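Long-range contact in putative cathepsin d (Ixodes ricinus, PDB 5N7Q), which is probably an aspartic endopeptidase of the pepsin family, cleaving peptide bonds within proteins, and is held here by the inhibitor pepstatin A: residues T192-V204 and E215-D227. Residues are numbered along the deposited sequence; the frame is centred on the assembly and turned at random.
Sequences TAKGYWQFHVDGV and ELLCKDGCEAIAD
Thr192 OG1 donates a hydrogen bond to Glu223 OE1 (2.7 Å) on the syn side of the carboxylate, in one of the two modelled conformers of Glu223, near the start of an antiparallel beta pairing in a pepsin-like aspartic protease. Tyr196 lays one ring face against Ile225, whose CD1 sits 4.1 Å from the ring centroid in a CH-pi contact; Ile225 CG2 presses on Tyr196 CB. The Tyr196 hydroxyl is hydrogen-bonded to the backbone of the bound pepstatin, and its side chain also packs on a modified side chain of the inhibitor. Trp197 O accepts from Ala226 N, and a water links Trp197 N to Ala226 O, just ahead of the predicted catalytic Asp227. Gln198, extended with CG anti to the backbone N (chi1 -170°), donates a hydrogen bond from NE2 to Glu223 OE1 (2.9 Å). In that same conformer OE1 accepts it on its anti lone pair, and two donors grip one oxygen, while the amide and carboxylate planes stand 64° apart. Phe199 and Ala224 form a hydrogen-bonded pair; on their face of the sheet the Phe199 ring touches the methyls of Ala224 and Ala226. The His200 ring reaches along Cys222 and Gly221, and Glu223 OE2 lies at its edge. Val201, hydrogen-bonded to Cys222 through both N and O, fits CG2 against Ala224 CB at 3.6 Å and CG1 against the Cys218-Cys222 disulfide. At Asp202 and Gly203, which both face Thr273, a classic bulge interrupts the strand; the disulfide spans the type I turn Cys218-Gly221. Val204 resumes pairing with Leu217, and its CG2 packs 3.7 Å from Cys218 CB.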
loop_
_atom_site.group_PDB
_atom_site.type_symbol
_atom_site.label_atom_id
_atom_site.label_comp_id
_atom_site.label_asym_id
_atom_site.label_seq_id
_atom_site.Cartn_x
_atom_site.Cartn_y
_atom_site.Cartn_z
ATOM N N THR A 192 7.091 15.629 3.795
ATOM C CA THR A 192 7.992 16.513 3.063
ATOM C C THR A 192 7.309 16.865 1.735
ATOM O O THR A 192 6.468 17.762 1.700
ATOM C CB THR A 192 9.362 15.847 2.882
ATOM O OG1 THR A 192 9.202 14.531 2.316
ATOM C CG2 THR A 192 10.064 15.729 4.220
ATOM N N ALA A 193 7.625 16.157 0.661
ATOM C CA ALA A 193 7.031 16.390 -0.652
ATOM C C ALA A 193 5.650 15.736 -0.689
ATOM O O ALA A 193 5.524 14.518 -0.541
ATOM C CB ALA A 193 7.921 15.811 -1.729
ATOM N N LYS A 194 4.617 16.551 -0.906
ATOM C CA LYS A 194 3.229 16.072 -0.939
ATOM C C LYS A 194 2.891 15.437 -2.293
ATOM O O LYS A 194 2.649 16.132 -3.281
ATOM C CB LYS A 194 2.267 17.193 -0.574
ATOM C CG LYS A 194 2.365 17.598 0.896
ATOM C CD LYS A 194 1.670 18.933 1.167
ATOM C CE LYS A 194 0.220 18.909 0.774
ATOM N NZ LYS A 194 -0.564 20.069 1.335
ATOM N N GLY A 195 2.906 14.101 -2.332
ATOM C CA GLY A 195 2.630 13.348 -3.565
ATOM C C GLY A 195 2.355 11.936 -3.113
ATOM O O GLY A 195 1.194 11.541 -2.876
ATOM N N TYR A 196 3.445 11.193 -2.910
ATOM C CA TYR A 196 3.396 10.085 -1.981
ATOM C C TYR A 196 3.251 10.644 -0.566
ATOM O O TYR A 196 3.402 11.857 -0.324
ATOM C CB TYR A 196 4.661 9.229 -2.055
ATOM C CG TYR A 196 5.039 8.710 -3.437
ATOM C CD1 TYR A 196 4.196 7.879 -4.153
ATOM C CD2 TYR A 196 6.299 8.975 -3.974
ATOM C CE1 TYR A 196 4.545 7.396 -5.405
ATOM C CE2 TYR A 196 6.681 8.476 -5.217
ATOM C CZ TYR A 196 5.791 7.684 -5.928
ATOM O OH TYR A 196 6.177 7.197 -7.176
ATOM N N TRP A 197 2.979 9.754 0.363
ATOM C CA TRP A 197 3.061 10.058 1.785
ATOM C C TRP A 197 4.521 9.943 2.211
ATOM O O TRP A 197 4.968 8.899 2.679
ATOM C CB TRP A 197 2.153 9.126 2.574
ATOM C CG TRP A 197 0.707 9.486 2.420
ATOM C CD1 TRP A 197 -0.194 8.981 1.505
ATOM C CD2 TRP A 197 -0.025 10.417 3.230
ATOM N NE1 TRP A 197 -1.428 9.558 1.711
ATOM C CE2 TRP A 197 -1.348 10.417 2.773
ATOM C CE3 TRP A 197 0.317 11.228 4.324
ATOM C CZ2 TRP A 197 -2.334 11.205 3.358
ATOM C CZ3 TRP A 197 -0.631 12.005 4.893
ATOM C CH2 TRP A 197 -1.972 11.970 4.427
ATOM N N GLN A 198 5.282 11.000 1.916
ATOM C CA GLN A 198 6.744 11.001 1.959
ATOM C C GLN A 198 7.263 11.792 3.155
ATOM O O GLN A 198 6.671 12.816 3.528
ATOM C CB GLN A 198 7.279 11.593 0.660
ATOM C CG GLN A 198 8.785 11.459 0.443
ATOM C CD GLN A 198 9.200 11.831 -0.958
ATOM O OE1 GLN A 198 8.495 11.535 -1.938
ATOM N NE2 GLN A 198 10.338 12.488 -1.073
ATOM N N PHE A 199 8.357 11.327 3.733
ATOM C CA PHE A 199 8.933 11.942 4.939
ATOM C C PHE A 199 10.397 11.576 5.075
ATOM O O PHE A 199 10.902 10.715 4.359
ATOM C CB PHE A 199 8.142 11.507 6.195
ATOM C CG PHE A 199 7.942 10.029 6.279
ATOM C CD1 PHE A 199 8.893 9.217 6.884
ATOM C CD2 PHE A 199 6.836 9.427 5.690
ATOM C CE1 PHE A 199 8.724 7.838 6.927
ATOM C CE2 PHE A 199 6.670 8.057 5.740
ATOM C CZ PHE A 199 7.614 7.256 6.345
ATOM N N HIS A 200 11.041 12.242 6.027
ATOM C CA HIS A 200 12.461 12.013 6.320
ATOM C C HIS A 200 12.650 10.920 7.362
ATOM O O HIS A 200 11.953 10.850 8.384
ATOM C CB HIS A 200 13.074 13.328 6.804
ATOM C CG HIS A 200 14.537 13.238 7.112
ATOM N ND1 HIS A 200 15.495 13.165 6.131
ATOM C CD2 HIS A 200 15.200 13.218 8.292
ATOM C CE1 HIS A 200 16.688 13.097 6.690
ATOM N NE2 HIS A 200 16.534 13.105 7.996
ATOM N N VAL A 201 13.615 10.036 7.083
ATOM C CA VAL A 201 14.075 8.985 7.999
ATOM C C VAL A 201 15.503 9.322 8.475
ATOM O O VAL A 201 16.334 9.781 7.677
ATOM C CB VAL A 201 14.012 7.611 7.301
ATOM C CG1 VAL A 201 14.723 6.539 8.106
ATOM C CG2 VAL A 201 12.548 7.249 7.029
ATOM N N ASP A 202 15.756 9.075 9.755
ATOM C CA ASP A 202 17.046 9.417 10.368
ATOM C C ASP A 202 18.118 8.373 10.127
ATOM O O ASP A 202 19.281 8.754 10.068
ATOM C CB ASP A 202 16.916 9.594 11.874
ATOM C CG ASP A 202 15.927 10.682 12.275
ATOM O OD1 ASP A 202 15.668 11.615 11.497
ATOM O OD2 ASP A 202 15.377 10.580 13.391
ATOM N N GLY A 203 17.749 7.090 10.094
ATOM C CA GLY A 203 18.714 6.016 9.851
ATOM C C GLY A 203 18.071 4.659 9.748
ATOM O O GLY A 203 16.891 4.493 10.059
ATOM N N VAL A 204 18.857 3.694 9.283
ATOM C CA VAL A 204 18.427 2.303 9.152
ATOM C C VAL A 204 19.614 1.485 9.636
ATOM O O VAL A 204 20.753 1.810 9.275
ATOM C CB VAL A 204 18.096 1.951 7.684
ATOM C CG1 VAL A 204 17.695 0.483 7.544
ATOM C CG2 VAL A 204 16.991 2.834 7.132
ATOM N N GLU A 215 25.541 -2.956 10.882
ATOM C CA GLU A 215 25.364 -2.529 9.510
ATOM C C GLU A 215 24.547 -1.245 9.570
ATOM O O GLU A 215 23.367 -1.282 9.902
ATOM C CB GLU A 215 24.641 -3.625 8.723
ATOM C CG GLU A 215 24.340 -3.309 7.273
ATOM C CD GLU A 215 25.549 -3.209 6.386
ATOM O OE1 GLU A 215 26.631 -3.697 6.740
ATOM O OE2 GLU A 215 25.398 -2.639 5.284
ATOM N N LEU A 216 25.190 -0.119 9.247
ATOM C CA LEU A 216 24.582 1.219 9.363
ATOM C C LEU A 216 24.312 1.780 7.975
ATOM O O LEU A 216 25.245 2.037 7.207
ATOM C CB LEU A 216 25.472 2.161 10.193
ATOM C CG LEU A 216 25.903 1.675 11.575
ATOM C CD1 LEU A 216 26.718 2.738 12.315
ATOM C CD2 LEU A 216 24.759 1.241 12.482
ATOM N N LEU A 217 23.030 1.956 7.647
ATOM C CA LEU A 217 22.582 2.403 6.361
ATOM C C LEU A 217 21.794 3.693 6.539
ATOM O O LEU A 217 21.582 4.137 7.677
ATOM C CB LEU A 217 21.726 1.311 5.727
ATOM C CG LEU A 217 22.565 0.048 5.466
ATOM C CD1 LEU A 217 21.638 -1.107 5.188
ATOM C CD2 LEU A 217 23.523 0.274 4.323
ATOM N N CYS A 218 21.374 4.297 5.426
ATOM C CA CYS A 218 20.745 5.623 5.493
ATOM C C CYS A 218 21.583 6.491 6.446
ATOM O O CYS A 218 21.051 7.181 7.310
ATOM C CB CYS A 218 19.301 5.484 5.978
ATOM S SG CYS A 218 18.424 7.043 6.220
ATOM N N LYS A 219 22.908 6.404 6.296
ATOM C CA LYS A 219 23.800 6.900 7.334
ATOM C C LYS A 219 23.623 8.392 7.603
ATOM O O LYS A 219 23.604 8.816 8.761
ATOM C CB LYS A 219 25.255 6.554 7.024
ATOM C CG LYS A 219 26.220 6.928 8.140
ATOM C CD LYS A 219 26.122 5.969 9.315
ATOM C CE LYS A 219 26.833 6.504 10.545
ATOM N NZ LYS A 219 25.961 7.398 11.345
ATOM N N ASP A 220 23.430 9.150 6.536
ATOM C CA ASP A 220 23.285 10.602 6.679
ATOM C C ASP A 220 21.843 11.079 6.558
ATOM O O ASP A 220 21.616 12.219 6.207
ATOM C CB ASP A 220 24.184 11.310 5.670
ATOM C CG ASP A 220 25.654 10.941 5.819
ATOM O OD1 ASP A 220 26.107 10.678 6.951
ATOM O OD2 ASP A 220 26.329 10.928 4.771
ATOM N N GLY A 221 20.888 10.206 6.887
ATOM C CA GLY A 221 19.466 10.466 6.699
ATOM C C GLY A 221 19.021 10.141 5.293
ATOM O O GLY A 221 19.817 10.107 4.352
ATOM N N CYS A 222 17.717 9.959 5.126
ATOM C CA CYS A 222 17.176 9.564 3.835
ATOM C C CYS A 222 15.700 9.873 3.799
ATOM O O CYS A 222 15.142 10.286 4.804
ATOM C CB CYS A 222 17.442 8.058 3.572
ATOM S SG CYS A 222 16.870 6.988 4.888
ATOM N N GLU A 223 15.091 9.674 2.631
ATOM C CA GLU A 223 13.655 9.934 2.399
ATOM C C GLU A 223 12.963 8.573 2.283
ATOM O O GLU A 223 13.567 7.584 1.831
ATOM C CB GLU A 223 13.386 10.776 1.119
ATOM C CG GLU A 223 13.699 12.294 1.136
ATOM C CD GLU A 223 12.665 13.192 1.863
ATOM O OE1 GLU A 223 11.579 13.605 1.292
ATOM O OE2 GLU A 223 13.015 13.571 3.006
ATOM N N ALA A 224 11.691 8.515 2.671
ATOM C CA ALA A 224 10.879 7.311 2.603
ATOM C C ALA A 224 9.429 7.674 2.340
ATOM O O ALA A 224 9.012 8.808 2.530
ATOM C CB ALA A 224 10.950 6.536 3.919
ATOM N N ILE A 225 8.640 6.681 1.947
ATOM C CA ILE A 225 7.167 6.810 1.852
ATOM C C ILE A 225 6.509 5.673 2.609
ATOM O O ILE A 225 7.103 4.586 2.748
ATOM C CB ILE A 225 6.662 6.878 0.372
ATOM C CG1 ILE A 225 6.755 5.506 -0.331
ATOM C CG2 ILE A 225 7.469 7.937 -0.398
ATOM C CD1 ILE A 225 6.151 5.463 -1.725
ATOM N N ALA A 226 5.289 5.896 3.057
ATOM C CA ALA A 226 4.463 4.844 3.646
ATOM C C ALA A 226 3.474 4.378 2.584
ATOM O O ALA A 226 2.625 5.141 2.174
ATOM C CB ALA A 226 3.742 5.355 4.867
ATOM N N ASP A 227 3.627 3.147 2.106
ATOM C CA ASP A 227 2.858 2.657 0.947
ATOM C C ASP A 227 2.180 1.329 1.225
ATOM O O ASP A 227 2.800 0.275 1.131
ATOM C CB ASP A 227 3.736 2.524 -0.279
ATOM C CG ASP A 227 2.957 2.160 -1.501
ATOM O OD1 ASP A 227 1.711 2.094 -1.442
ATOM O OD2 ASP A 227 3.595 1.958 -2.566
HETATM O O HOH W 1 2.844 6.898 -0.182
HETATM O O HOH W 2 21.790 7.573 10.472
#